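Local coordinates for protein response regulator aspartate phosphatase H (Bacillus subtilis, PDB 3Q15) that dephosphorylates the sporulation phosphotransferase Spo0F and also acts on the competence regulator ComA, helping to separate sporulation from competence in time, at residues F60-L69 against L84-Q92; D113-I121 against L370-Y378. All blocks are in the same frame, centred on the assembly; numbering follows the deposited sequence.

From the N terminus the chain runs through helices 9-24, 28-41 and 49-67, the three-helix bundle, and contact 1 follows: the end of helix 49-67 is met by helix 81-89 after a partly unmodelled connection, closing a local loop of 14 residues. Helix 93-113 then begins, and its turn into helix 117-128 supplies the first half of contact 2. The second half comes 249 residues later, from the end of helix 352-372 and the C-terminal tail, enclosing most of the TPR domain. The loops follow in series, neither nested nor crossed, the contact centres about 37 Å apart. Contact 1 joins the bundle to helix 81-89, probably linker; contact 2 joins the first predicted TPR to the chain end.

Contact 1 (F60-L69 against L84-Q92); sequences FRHQLMLDYL and LLETIETPQ
I88 of helix 81-89 wedges between R61, on the last turns of helix 49-67, and Y68, seven residues on and just past its end. With chi1 at -64°, CG1 lies anti to the carbonyl carbon and CG2 anti to the backbone N, and the two branches face different partners. CG1 lies over one face of the Y68 ring, 3.7 Å from the centroid and 16° off the normal, a CH-pi contact. CG2 rests over the centre of the R61 guanidinium, 3.7 Å from CZ. L85 CD1 reaches the edge of that same group, 3.5 Å from NH2, and Y20, I23 and L99 also touch R61.

On the solvent side, where T87 and L69 are exposed, the packing thins to single touches: T87 CG2 approaches Y68 CE1 at 3.6 Å, and L69 CD2 meets L84 CD2 at 3.7 Å. At the other end of the contact L64 CD1 meets Q92 CG at 3.8 Å, and F60 and Q92 lie against the chain of another protein.

No direct hydrogen bond joins the segments, whose short helical axes run at 127° to each other. The polar link is a water that accepts from R61 NH2 and donates to E89 OE1, an oxygen that also has a salt bridge to R24. With its flat face against aliphatic carbon and its edge turned to this water, R61 probably keeps its charge balanced by E89 at one remove, linking the bundle to helix 81-89 largely through apolar packing.

Contact 2 (D113-I121 against L370-Y378); sequences DQKEYVEAI and LKGECLYAY
A Schellman motif, with K115 as its C-prime residue at positive phi, ends helix 93-113 and turns the chain into helix 117-128 of the first predicted TPR; the C-terminal tail packs against this helix-turn-helix corner. At the turn, K115 CD lies 3.7 Å from L375 CD1, and two bends near the end of the lysine chain (chi3 76°, chi4 61°) bring NZ back to donate to Y117 OH. A water donates to both K115 O and E373 O and accepts from L375 N, tying the two backbones together.

V118 sits between two tyrosines. Its CG2 lies over one face of the Y376 ring, 3.9 Å from the centroid, while C374 SG occupies the opposite face. CB and CG1 turn to Y378, with V118 CB 3.6 Å from Y378 CE1. The Y376 hydroxyl is hydrogen-bonded to H158 of the second subunit, and the terminal carboxylate of Y378 reaches H204 and Y192 there, so the tail also serves the subunit interface.

Y378 OH donates to E119 OE2 at 2.7 Å and accepts from a second water, which also accepts from the E119 backbone N near the start of the helix. Replacing Y378 by an alanine would probably leave E119 and this water without their hydroxyl partner and open a gap beside V118. The hydroxyl meets E119 OE2 on its anti side, 18° out of the carboxylate plane, while the second water donates to E116 OE1.

Contact 1 (F60-L69 against L84-Q92)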
ATOM      1  N   PHE A  60      13.163  26.328  17.848  1.00 47.31           N
ATOM      2  CA  PHE A  60      14.552  26.656  17.550  1.00 50.30           C
ATOM      3  C   PHE A  60      14.643  27.320  16.180  1.00 48.86           C
ATOM      4  O   PHE A  60      15.337  28.323  16.005  1.00 48.94           O
ATOM      5  CB  PHE A  60      15.415  25.390  17.597  1.00 48.50           C
ATOM      6  CG  PHE A  60      16.887  25.640  17.390  1.00 46.41           C
ATOM      7  CD1 PHE A  60      17.663  26.170  18.409  1.00 45.26           C
ATOM      8  CD2 PHE A  60      17.495  25.323  16.186  1.00 45.50           C
ATOM      9  CE1 PHE A  60      19.017  26.396  18.223  1.00 46.58           C
ATOM     10  CE2 PHE A  60      18.849  25.547  15.994  1.00 47.16           C
ATOM     11  CZ  PHE A  60      19.611  26.082  17.014  1.00 46.91           C
ATOM     12  N   ARG A  61      13.931  26.753  15.214  1.00 43.73           N
ATOM     13  CA  ARG A  61      13.886  27.306  13.869  1.00 43.03           C
ATOM     14  C   ARG A  61      13.290  28.709  13.905  1.00 46.31           C
ATOM     15  O   ARG A  61      13.755  29.608  13.207  1.00 49.57           O
ATOM     16  CB  ARG A  61      13.071  26.393  12.951  1.00 41.67           C
ATOM     17  CG  ARG A  61      13.007  26.854  11.510  1.00 43.36           C
ATOM     18  CD  ARG A  61      14.396  27.069  10.925  1.00 43.37           C
ATOM     19  NE  ARG A  61      14.321  27.480   9.525  1.00 41.44           N
ATOM     20  CZ  ARG A  61      14.162  28.737   9.130  1.00 42.33           C
ATOM     21  NH1 ARG A  61      14.070  29.706  10.029  1.00 43.98           N
ATOM     22  NH2 ARG A  61      14.097  29.029   7.839  1.00 43.41           N
ATOM     23  N   HIS A  62      12.266  28.891  14.734  1.00 44.26           N
ATOM     24  CA  HIS A  62      11.634  30.194  14.908  1.00 48.84           C
ATOM     25  C   HIS A  62      12.621  31.219  15.461  1.00 53.21           C
ATOM     26  O   HIS A  62      12.606  32.385  15.067  1.00 55.10           O
ATOM     27  CB  HIS A  62      10.420  30.081  15.833  1.00 50.25           C
ATOM     28  CG  HIS A  62       9.751  31.391  16.117  1.00 52.15           C
ATOM     29  ND1 HIS A  62       8.669  31.847  15.393  1.00 53.92           N
ATOM     30  CD2 HIS A  62      10.009  32.343  17.045  1.00 55.53           C
ATOM     31  CE1 HIS A  62       8.290  33.023  15.865  1.00 56.57           C
ATOM     32  NE2 HIS A  62       9.087  33.346  16.867  1.00 56.50           N
ATOM     33  N   GLN A  63      13.475  30.779  16.380  1.00 51.59           N
ATOM     34  CA  GLN A  63      14.468  31.667  16.978  1.00 52.97           C
ATOM     35  C   GLN A  63      15.551  32.036  15.965  1.00 53.58           C
ATOM     36  O   GLN A  63      16.041  33.164  15.947  1.00 52.50           O
ATOM     37  CB  GLN A  63      15.092  31.027  18.221  1.00 52.69           C
ATOM     38  CG  GLN A  63      16.040  31.948  18.981  1.00 56.51           C
ATOM     39  CD  GLN A  63      15.347  33.197  19.503  1.00 62.47           C
ATOM     40  OE1 GLN A  63      14.214  33.137  19.981  1.00 64.02           O
ATOM     41  NE2 GLN A  63      16.025  34.338  19.407  1.00 65.03           N
ATOM     42  N   LEU A  64      15.922  31.080  15.120  1.00 52.37           N
ATOM     43  CA  LEU A  64      16.865  31.348  14.044  1.00 52.72           C
ATOM     44  C   LEU A  64      16.353  32.468  13.149  1.00 53.90           C
ATOM     45  O   LEU A  64      17.121  33.321  12.712  1.00 57.45           O
ATOM     46  CB  LEU A  64      17.116  30.087  13.212  1.00 49.28           C
ATOM     47  CG  LEU A  64      18.049  29.039  13.822  1.00 49.44           C
ATOM     48  CD1 LEU A  64      18.164  27.824  12.917  1.00 48.72           C
ATOM     49  CD2 LEU A  64      19.423  29.639  14.090  1.00 53.43           C
ATOM     50  N   MET A  65      15.052  32.460  12.875  1.00 53.44           N
ATOM     51  CA  MET A  65      14.448  33.497  12.046  1.00 55.56           C
ATOM     52  C   MET A  65      14.630  34.877  12.673  1.00 54.46           C
ATOM     53  O   MET A  65      14.986  35.836  11.989  1.00 58.65           O
ATOM     54  CB  MET A  65      12.962  33.223  11.823  1.00 55.02           C
ATOM     55  CG  MET A  65      12.240  34.363  11.125  1.00 55.50           C
ATOM     56  SD  MET A  65      10.466  34.093  11.014  1.00 62.09           S
ATOM     57  CE  MET A  65      10.021  34.045  12.750  1.00 45.90           C
ATOM     58  N   LEU A  66      14.378  34.965  13.974  1.00 50.92           N
ATOM     59  CA  LEU A  66      14.565  36.209  14.712  1.00 52.58           C
ATOM     60  C   LEU A  66      16.031  36.637  14.719  1.00 53.69           C
ATOM     61  O   LEU A  66      16.338  37.819  14.581  1.00 61.93           O
ATOM     62  CB  LEU A  66      14.046  36.068  16.147  1.00 53.04           C
ATOM     63  CG  LEU A  66      12.577  35.662  16.310  1.00 53.22           C
ATOM     64  CD1 LEU A  66      12.244  35.405  17.771  1.00 53.66           C
ATOM     65  CD2 LEU A  66      11.644  36.716  15.723  1.00 54.61           C
ATOM     66  N   ASP A  67      16.936  35.677  14.879  1.00 62.38           N
ATOM     67  CA  ASP A  67      18.363  35.988  14.947  1.00 70.93           C
ATOM     68  C   ASP A  67      18.918  36.484  13.613  1.00 73.06           C
ATOM     69  O   ASP A  67      19.968  37.125  13.575  1.00 76.32           O
ATOM     70  CB  ASP A  67      19.169  34.776  15.422  1.00 72.17           C
ATOM     71  CG  ASP A  67      18.838  34.370  16.848  1.00 74.53           C
ATOM     72  OD1 ASP A  67      18.250  35.187  17.587  1.00 75.27           O
ATOM     73  OD2 ASP A  67      19.174  33.230  17.232  1.00 76.34           O
ATOM     74  N   TYR A  68      18.220  36.182  12.522  1.00 72.06           N
ATOM     75  CA  TYR A  68      18.687  36.563  11.192  1.00 75.74           C
ATOM     76  C   TYR A  68      17.971  37.796  10.647  1.00 77.39           C
ATOM     77  O   TYR A  68      18.208  38.209   9.512  1.00 78.41           O
ATOM     78  CB  TYR A  68      18.553  35.393  10.211  1.00 75.42           C
ATOM     79  CG  TYR A  68      19.701  34.405  10.266  1.00 80.28           C
ATOM     80  CD1 TYR A  68      20.761  34.495   9.374  1.00 81.96           C
ATOM     81  CD2 TYR A  68      19.726  33.387  11.212  1.00 81.08           C
ATOM     82  CE1 TYR A  68      21.813  33.597   9.419  1.00 83.36           C
ATOM     83  CE2 TYR A  68      20.773  32.485  11.265  1.00 82.10           C
ATOM     84  CZ  TYR A  68      21.813  32.595  10.366  1.00 82.72           C
ATOM     85  OH  TYR A  68      22.857  31.698  10.416  1.00 81.80           O
ATOM     86  N   LEU A  69      17.095  38.379  11.460  1.00 77.72           N
ATOM     87  CA  LEU A  69      16.369  39.582  11.062  1.00 75.44           C
ATOM     88  C   LEU A  69      16.853  40.811  11.827  1.00 78.04           C
ATOM     89  O   LEU A  69      16.355  41.916  11.617  1.00 78.85           O
ATOM     90  CB  LEU A  69      14.860  39.398  11.258  1.00 69.98           C
ATOM     91  CG  LEU A  69      14.136  38.455  10.292  1.00 67.49           C
ATOM     92  CD1 LEU A  69      12.671  38.320  10.671  1.00 63.82           C
ATOM     93  CD2 LEU A  69      14.274  38.935   8.852  1.00 65.58           C
ATOM     94  N   LEU A  84      17.810  34.987   2.005  1.00 54.32           N
ATOM     95  CA  LEU A  84      17.843  34.870   3.454  1.00 58.96           C
ATOM     96  C   LEU A  84      17.559  33.434   3.881  1.00 60.94           C
ATOM     97  O   LEU A  84      18.121  32.942   4.861  1.00 61.82           O
ATOM     98  CB  LEU A  84      16.826  35.824   4.081  1.00 62.15           C
ATOM     99  CG  LEU A  84      16.999  36.148   5.564  1.00 63.98           C
ATOM    100  CD1 LEU A  84      18.370  36.754   5.831  1.00 63.18           C
ATOM    101  CD2 LEU A  84      15.901  37.089   6.032  1.00 66.79           C
ATOM    102  N   LEU A  85      16.688  32.764   3.134  1.00 59.21           N
ATOM    103  CA  LEU A  85      16.307  31.388   3.430  1.00 57.08           C
ATOM    104  C   LEU A  85      17.495  30.441   3.264  1.00 58.15           C
ATOM    105  O   LEU A  85      17.731  29.575   4.106  1.00 56.81           O
ATOM    106  CB  LEU A  85      15.143  30.959   2.530  1.00 53.34           C
ATOM    107  CG  LEU A  85      14.170  29.902   3.050  1.00 52.25           C
ATOM    108  CD1 LEU A  85      13.794  30.158   4.504  1.00 50.01           C
ATOM    109  CD2 LEU A  85      12.928  29.858   2.167  1.00 49.94           C
ATOM    110  N   GLU A  86      18.244  30.611   2.179  1.00 59.50           N
ATOM    111  CA  GLU A  86      19.408  29.773   1.917  1.00 63.44           C
ATOM    112  C   GLU A  86      20.481  29.996   2.983  1.00 63.77           C
ATOM    113  O   GLU A  86      21.246  29.090   3.316  1.00 62.29           O
ATOM    114  CB  GLU A  86      19.966  30.060   0.519  1.00 68.70           C
ATOM    115  CG  GLU A  86      21.121  29.166   0.098  1.00 72.40           C
ATOM    116  CD  GLU A  86      22.450  29.618   0.668  1.00 77.63           C
ATOM    117  OE1 GLU A  86      22.570  30.811   1.019  1.00 80.24           O
ATOM    118  OE2 GLU A  86      23.373  28.782   0.766  1.00 78.29           O
ATOM    119  N   THR A  87      20.521  31.212   3.518  1.00 62.93           N
ATOM    120  CA  THR A  87      21.492  31.580   4.541  1.00 63.39           C
ATOM    121  C   THR A  87      21.236  30.812   5.835  1.00 59.33           C
ATOM    122  O   THR A  87      22.165  30.382   6.513  1.00 56.80           O
ATOM    123  CB  THR A  87      21.456  33.098   4.820  1.00 64.34           C
ATOM    124  OG1 THR A  87      21.767  33.813   3.617  1.00 68.01           O
ATOM    125  CG2 THR A  87      22.463  33.477   5.895  1.00 65.96           C
ATOM    126  N   ILE A  88      19.964  30.640   6.169  1.00 59.94           N
ATOM    127  CA  ILE A  88      19.588  29.957   7.399  1.00 58.14           C
ATOM    128  C   ILE A  88      19.622  28.435   7.259  1.00 54.55           C
ATOM    129  O   ILE A  88      20.076  27.738   8.161  1.00 55.56           O
ATOM    130  CB  ILE A  88      18.191  30.400   7.871  1.00 56.13           C
ATOM    131  CG1 ILE A  88      18.208  31.885   8.239  1.00 57.34           C
ATOM    132  CG2 ILE A  88      17.727  29.566   9.055  1.00 58.12           C
ATOM    133  CD1 ILE A  88      16.879  32.409   8.741  1.00 59.18           C
ATOM    134  N   GLU A  89      19.146  27.926   6.127  1.00 54.62           N
ATOM    135  CA  GLU A  89      18.985  26.483   5.941  1.00 54.45           C
ATOM    136  C   GLU A  89      20.294  25.727   5.701  1.00 56.83           C
ATOM    137  O   GLU A  89      20.511  24.653   6.263  1.00 56.09           O
ATOM    138  CB  GLU A  89      18.010  26.200   4.797  1.00 52.28           C
ATOM    139  CG  GLU A  89      16.597  26.659   5.066  1.00 54.93           C
ATOM    140  CD  GLU A  89      15.650  26.307   3.939  1.00 55.57           C
ATOM    141  OE1 GLU A  89      14.438  26.535   4.105  1.00 49.02           O
ATOM    142  OE2 GLU A  89      16.118  25.804   2.893  1.00 60.47           O
ATOM    143  N   THR A  90      21.155  26.285   4.859  1.00 60.05           N
ATOM    144  CA  THR A  90      22.407  25.625   4.494  1.00 63.28           C
ATOM    145  C   THR A  90      23.216  25.148   5.704  1.00 62.52           C
ATOM    146  O   THR A  90      23.617  23.988   5.757  1.00 66.20           O
ATOM    147  CB  THR A  90      23.274  26.515   3.585  1.00 68.28           C
ATOM    148  OG1 THR A  90      22.559  26.793   2.376  1.00 70.11           O
ATOM    149  CG2 THR A  90      24.585  25.818   3.245  1.00 70.94           C
ATOM    150  N   PRO A  91      23.454  26.038   6.681  1.00 61.87           N
ATOM    151  CA  PRO A  91      24.195  25.633   7.881  1.00 64.37           C
ATOM    152  C   PRO A  91      23.374  24.719   8.788  1.00 63.33           C
ATOM    153  O   PRO A  91      23.917  24.143   9.734  1.00 63.79           O
ATOM    154  CB  PRO A  91      24.462  26.962   8.597  1.00 64.12           C
ATOM    155  CG  PRO A  91      24.218  28.020   7.577  1.00 63.05           C
ATOM    156  CD  PRO A  91      23.156  27.479   6.688  1.00 61.08           C
ATOM    157  N   GLN A  92      22.082  24.592   8.502  1.00 49.40           N
ATOM    158  CA  GLN A  92      21.198  23.788   9.332  1.00 47.23           C
ATOM    159  C   GLN A  92      20.585  22.628   8.554  1.00 50.78           C
ATOM    160  O   GLN A  92      19.366  22.441   8.555  1.00 51.91           O
ATOM    161  CB  GLN A  92      20.095  24.661   9.932  1.00 45.19           C
ATOM    162  CG  GLN A  92      20.604  25.736  10.879  1.00 52.19           C
ATOM    163  CD  GLN A  92      21.097  25.166  12.196  1.00 53.91           C
ATOM    164  OE1 GLN A  92      20.836  24.008  12.518  1.00 56.69           O
ATOM    165  NE2 GLN A  92      21.812  25.980  12.966  1.00 52.30           N
TER
HETATM  166  O   HOH W   1      13.757  26.788   6.523  1.00 67.52           O

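Contact 2 (D113-I121 against L370-Y378)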
ATOM      1  N   ASP A 113      -6.321  10.657   9.943  1.00 39.64           N
ATOM      2  CA  ASP A 113      -7.316  10.845  10.998  1.00 42.33           C
ATOM      3  C   ASP A 113      -8.665  11.355  10.489  1.00 43.70           C
ATOM      4  O   ASP A 113      -9.691  11.179  11.150  1.00 44.92           O
ATOM      5  CB  ASP A 113      -6.779  11.774  12.084  1.00 43.75           C
ATOM      6  CG  ASP A 113      -5.720  11.113  12.937  1.00 47.97           C
ATOM      7  OD1 ASP A 113      -5.700   9.864  12.986  1.00 48.04           O
ATOM      8  OD2 ASP A 113      -4.910  11.836  13.558  1.00 47.16           O
ATOM      9  N   GLN A 114      -8.665  11.994   9.325  1.00 41.39           N
ATOM     10  CA  GLN A 114      -9.918  12.429   8.723  1.00 44.89           C
ATOM     11  C   GLN A 114     -10.321  11.479   7.603  1.00 42.65           C
ATOM     12  O   GLN A 114     -11.164  11.801   6.772  1.00 44.78           O
ATOM     13  CB  GLN A 114      -9.828  13.874   8.229  1.00 47.30           C
ATOM     14  CG  GLN A 114      -8.927  14.100   7.030  1.00 49.27           C
ATOM     15  CD  GLN A 114      -8.950  15.550   6.576  1.00 53.22           C
ATOM     16  OE1 GLN A 114      -9.562  16.397   7.222  1.00 55.90           O
ATOM     17  NE2 GLN A 114      -8.285  15.841   5.462  1.00 52.73           N
ATOM     18  N   LYS A 115      -9.696  10.307   7.594  1.00 42.43           N
ATOM     19  CA  LYS A 115     -10.026   9.244   6.652  1.00 44.59           C
ATOM     20  C   LYS A 115      -9.783   9.619   5.191  1.00 43.05           C
ATOM     21  O   LYS A 115     -10.389   9.047   4.288  1.00 45.47           O
ATOM     22  CB  LYS A 115     -11.473   8.769   6.857  1.00 48.44           C
ATOM     23  CG  LYS A 115     -11.782   8.333   8.284  1.00 52.78           C
ATOM     24  CD  LYS A 115     -13.192   7.767   8.421  1.00 58.57           C
ATOM     25  CE  LYS A 115     -13.286   6.362   7.852  1.00 62.27           C
ATOM     26  NZ  LYS A 115     -12.381   5.417   8.568  1.00 67.13           N
ATOM     27  N   GLU A 116      -8.900  10.584   4.962  1.00 39.06           N
ATOM     28  CA  GLU A 116      -8.449  10.887   3.611  1.00 37.84           C
ATOM     29  C   GLU A 116      -7.254   9.988   3.323  1.00 41.29           C
ATOM     30  O   GLU A 116      -6.105  10.426   3.387  1.00 42.59           O
ATOM     31  CB  GLU A 116      -8.061  12.360   3.479  1.00 39.75           C
ATOM     32  CG  GLU A 116      -9.229  13.332   3.557  1.00 40.42           C
ATOM     33  CD  GLU A 116     -10.054  13.353   2.287  1.00 46.48           C
ATOM     34  OE1 GLU A 116      -9.694  12.632   1.332  1.00 43.56           O
ATOM     35  OE2 GLU A 116     -11.059  14.095   2.240  1.00 53.43           O
ATOM     36  N   TYR A 117      -7.530   8.724   3.022  1.00 35.68           N
ATOM     37  CA  TYR A 117      -6.483   7.711   2.974  1.00 38.36           C
ATOM     38  C   TYR A 117      -5.516   7.877   1.807  1.00 37.59           C
ATOM     39  O   TYR A 117      -4.306   7.719   1.969  1.00 36.35           O
ATOM     40  CB  TYR A 117      -7.094   6.306   2.976  1.00 41.39           C
ATOM     41  CG  TYR A 117      -7.794   5.958   4.271  1.00 43.27           C
ATOM     42  CD1 TYR A 117      -7.350   6.472   5.481  1.00 34.23           C
ATOM     43  CD2 TYR A 117      -8.905   5.127   4.280  1.00 47.29           C
ATOM     44  CE1 TYR A 117      -7.980   6.162   6.664  1.00 42.81           C
ATOM     45  CE2 TYR A 117      -9.550   4.811   5.461  1.00 49.76           C
ATOM     46  CZ  TYR A 117      -9.083   5.329   6.648  1.00 47.64           C
ATOM     47  OH  TYR A 117      -9.721   5.015   7.822  1.00 47.06           O
ATOM     48  N   VAL A 118      -6.050   8.188   0.633  1.00 36.16           N
ATOM     49  CA  VAL A 118      -5.213   8.421  -0.533  1.00 38.12           C
ATOM     50  C   VAL A 118      -4.244   9.576  -0.270  1.00 40.74           C
ATOM     51  O   VAL A 118      -3.040   9.456  -0.509  1.00 39.66           O
ATOM     52  CB  VAL A 118      -6.064   8.681  -1.786  1.00 41.48           C
ATOM     53  CG1 VAL A 118      -5.210   9.242  -2.908  1.00 35.15           C
ATOM     54  CG2 VAL A 118      -6.761   7.390  -2.221  1.00 41.76           C
ATOM     55  N   GLU A 119      -4.767  10.683   0.245  1.00 40.79           N
ATOM     56  CA  GLU A 119      -3.919  11.800   0.641  1.00 39.67           C
ATOM     57  C   GLU A 119      -2.861  11.346   1.645  1.00 39.01           C
ATOM     58  O   GLU A 119      -1.683  11.657   1.490  1.00 37.09           O
ATOM     59  CB  GLU A 119      -4.756  12.944   1.226  1.00 40.45           C
ATOM     60  CG  GLU A 119      -5.733  13.566   0.234  1.00 42.82           C
ATOM     61  CD  GLU A 119      -5.037  14.149  -0.985  1.00 44.75           C
ATOM     62  OE1 GLU A 119      -4.009  14.833  -0.810  1.00 46.74           O
ATOM     63  OE2 GLU A 119      -5.508  13.919  -2.119  1.00 43.60           O
ATOM     64  N   ALA A 120      -3.285  10.606   2.669  1.00 39.46           N
ATOM     65  CA  ALA A 120      -2.365  10.133   3.704  1.00 38.95           C
ATOM     66  C   ALA A 120      -1.198   9.348   3.115  1.00 38.51           C
ATOM     67  O   ALA A 120      -0.041   9.609   3.436  1.00 36.35           O
ATOM     68  CB  ALA A 120      -3.102   9.289   4.742  1.00 33.51           C
ATOM     69  N   ILE A 121      -1.513   8.384   2.258  1.00 40.31           N
ATOM     70  CA  ILE A 121      -0.495   7.560   1.610  1.00 38.47           C
ATOM     71  C   ILE A 121       0.543   8.433   0.906  1.00 38.58           C
ATOM     72  O   ILE A 121       1.752   8.232   1.055  1.00 35.67           O
ATOM     73  CB  ILE A 121      -1.145   6.578   0.604  1.00 38.60           C
ATOM     74  CG1 ILE A 121      -2.016   5.562   1.351  1.00 39.17           C
ATOM     75  CG2 ILE A 121      -0.093   5.865  -0.235  1.00 35.00           C
ATOM     76  CD1 ILE A 121      -2.953   4.759   0.454  1.00 38.08           C
ATOM     77  N   LEU A 370     -17.396  -1.270   4.317  1.00 35.63           N
ATOM     78  CA  LEU A 370     -16.640  -0.915   3.122  1.00 35.06           C
ATOM     79  C   LEU A 370     -16.902   0.520   2.670  1.00 40.98           C
ATOM     80  O   LEU A 370     -15.967   1.243   2.340  1.00 42.83           O
ATOM     81  CB  LEU A 370     -16.948  -1.891   1.987  1.00 37.09           C
ATOM     82  CG  LEU A 370     -16.227  -3.238   2.090  1.00 40.53           C
ATOM     83  CD1 LEU A 370     -16.754  -4.226   1.063  1.00 41.86           C
ATOM     84  CD2 LEU A 370     -14.722  -3.044   1.942  1.00 40.45           C
ATOM     85  N   LYS A 371     -18.169   0.933   2.656  1.00 44.07           N
ATOM     86  CA  LYS A 371     -18.515   2.285   2.219  1.00 41.78           C
ATOM     87  C   LYS A 371     -17.888   3.342   3.126  1.00 38.89           C
ATOM     88  O   LYS A 371     -17.461   4.403   2.667  1.00 37.47           O
ATOM     89  CB  LYS A 371     -20.037   2.478   2.157  1.00 41.28           C
ATOM     90  CG  LYS A 371     -20.731   1.665   1.081  1.00 45.54           C
ATOM     91  CD  LYS A 371     -22.154   2.156   0.875  1.00 55.29           C
ATOM     92  CE  LYS A 371     -22.796   1.531  -0.352  1.00 61.68           C
ATOM     93  NZ  LYS A 371     -24.172   2.061  -0.585  1.00 64.09           N
ATOM     94  N   GLY A 372     -17.835   3.049   4.419  1.00 36.62           N
ATOM     95  CA  GLY A 372     -17.255   3.976   5.372  1.00 43.42           C
ATOM     96  C   GLY A 372     -15.747   4.090   5.255  1.00 44.25           C
ATOM     97  O   GLY A 372     -15.146   4.994   5.832  1.00 47.54           O
ATOM     98  N   GLU A 373     -15.135   3.172   4.510  1.00 42.69           N
ATOM     99  CA  GLU A 373     -13.683   3.156   4.343  1.00 43.86           C
ATOM    100  C   GLU A 373     -13.242   4.079   3.211  1.00 41.23           C
ATOM    101  O   GLU A 373     -12.067   4.415   3.101  1.00 43.83           O
ATOM    102  CB  GLU A 373     -13.183   1.733   4.055  1.00 44.31           C
ATOM    103  CG  GLU A 373     -13.494   0.698   5.127  1.00 47.90           C
ATOM    104  CD  GLU A 373     -12.961  -0.695   4.773  1.00 54.87           C
ATOM    105  OE1 GLU A 373     -13.387  -1.679   5.416  1.00 54.15           O
ATOM    106  OE2 GLU A 373     -12.112  -0.809   3.857  1.00 57.32           O
ATOM    107  N   CYS A 374     -14.186   4.477   2.364  1.00 41.16           N
ATOM    108  CA  CYS A 374     -13.875   5.312   1.210  1.00 41.48           C
ATOM    109  C   CYS A 374     -14.739   6.566   1.200  1.00 43.57           C
ATOM    110  O   CYS A 374     -15.892   6.535   0.759  1.00 43.56           O
ATOM    111  CB  CYS A 374     -14.089   4.522  -0.078  1.00 42.34           C
ATOM    112  SG  CYS A 374     -13.754   5.433  -1.597  1.00 48.64           S
ATOM    113  N   LEU A 375     -14.181   7.670   1.687  1.00 42.78           N
ATOM    114  CA  LEU A 375     -14.935   8.910   1.797  1.00 47.97           C
ATOM    115  C   LEU A 375     -14.512   9.947   0.763  1.00 48.03           C
ATOM    116  O   LEU A 375     -15.193  10.953   0.581  1.00 53.83           O
ATOM    117  CB  LEU A 375     -14.815   9.493   3.206  1.00 52.21           C
ATOM    118  CG  LEU A 375     -15.296   8.582   4.337  1.00 52.93           C
ATOM    119  CD1 LEU A 375     -15.104   9.254   5.689  1.00 52.47           C
ATOM    120  CD2 LEU A 375     -16.752   8.184   4.130  1.00 53.26           C
ATOM    121  N   TYR A 376     -13.395   9.708   0.082  1.00 43.05           N
ATOM    122  CA  TYR A 376     -12.929  10.652  -0.933  1.00 41.28           C
ATOM    123  C   TYR A 376     -13.735  10.535  -2.223  1.00 41.51           C
ATOM    124  O   TYR A 376     -14.559   9.627  -2.374  1.00 37.92           O
ATOM    125  CB  TYR A 376     -11.437  10.474  -1.211  1.00 37.87           C
ATOM    126  CG  TYR A 376     -11.005   9.042  -1.437  1.00 41.75           C
ATOM    127  CD1 TYR A 376     -11.200   8.419  -2.664  1.00 41.46           C
ATOM    128  CD2 TYR A 376     -10.380   8.321  -0.428  1.00 39.18           C
ATOM    129  CE1 TYR A 376     -10.793   7.108  -2.874  1.00 42.09           C
ATOM    130  CE2 TYR A 376      -9.973   7.012  -0.626  1.00 38.52           C
ATOM    131  CZ  TYR A 376     -10.179   6.411  -1.850  1.00 40.00           C
ATOM    132  OH  TYR A 376      -9.770   5.112  -2.047  1.00 35.48           O
ATOM    133  N   ALA A 377     -13.496  11.454  -3.153  1.00 39.53           N
ATOM    134  CA  ALA A 377     -14.284  11.492  -4.378  1.00 41.97           C
ATOM    135  C   ALA A 377     -13.529  12.052  -5.578  1.00 40.22           C
ATOM    136  O   ALA A 377     -14.049  12.898  -6.298  1.00 46.75           O
ATOM    137  CB  ALA A 377     -15.580  12.275  -4.150  1.00 49.45           C
ATOM    138  N   TYR A 378     -12.307  11.577  -5.797  1.00 38.97           N
ATOM    139  CA  TYR A 378     -11.562  11.945  -6.992  1.00 41.64           C
ATOM    140  C   TYR A 378     -12.345  11.528  -8.228  1.00 46.28           C
ATOM    141  O   TYR A 378     -12.320  12.207  -9.255  1.00 47.82           O
ATOM    142  CB  TYR A 378     -10.197  11.261  -7.014  1.00 42.48           C
ATOM    143  CG  TYR A 378      -9.394  11.416  -5.747  1.00 44.60           C
ATOM    144  CD1 TYR A 378      -9.298  10.375  -4.831  1.00 44.20           C
ATOM    145  CD2 TYR A 378      -8.716  12.596  -5.474  1.00 45.14           C
ATOM    146  CE1 TYR A 378      -8.557  10.506  -3.674  1.00 42.88           C
ATOM    147  CE2 TYR A 378      -7.972  12.738  -4.318  1.00 45.79           C
ATOM    148  CZ  TYR A 378      -7.896  11.690  -3.423  1.00 43.31           C
ATOM    149  OH  TYR A 378      -7.157  11.826  -2.272  1.00 44.13           O
ATOM    150  OXT TYR A 378     -13.014  10.490  -8.218  1.00 42.86           O
TER
HETATM  151  O   HOH W   2     -11.645   7.061   3.105  1.00 39.62           O
HETATM  152  O   HOH W   3      -7.806  10.920   0.304  1.00 40.73           O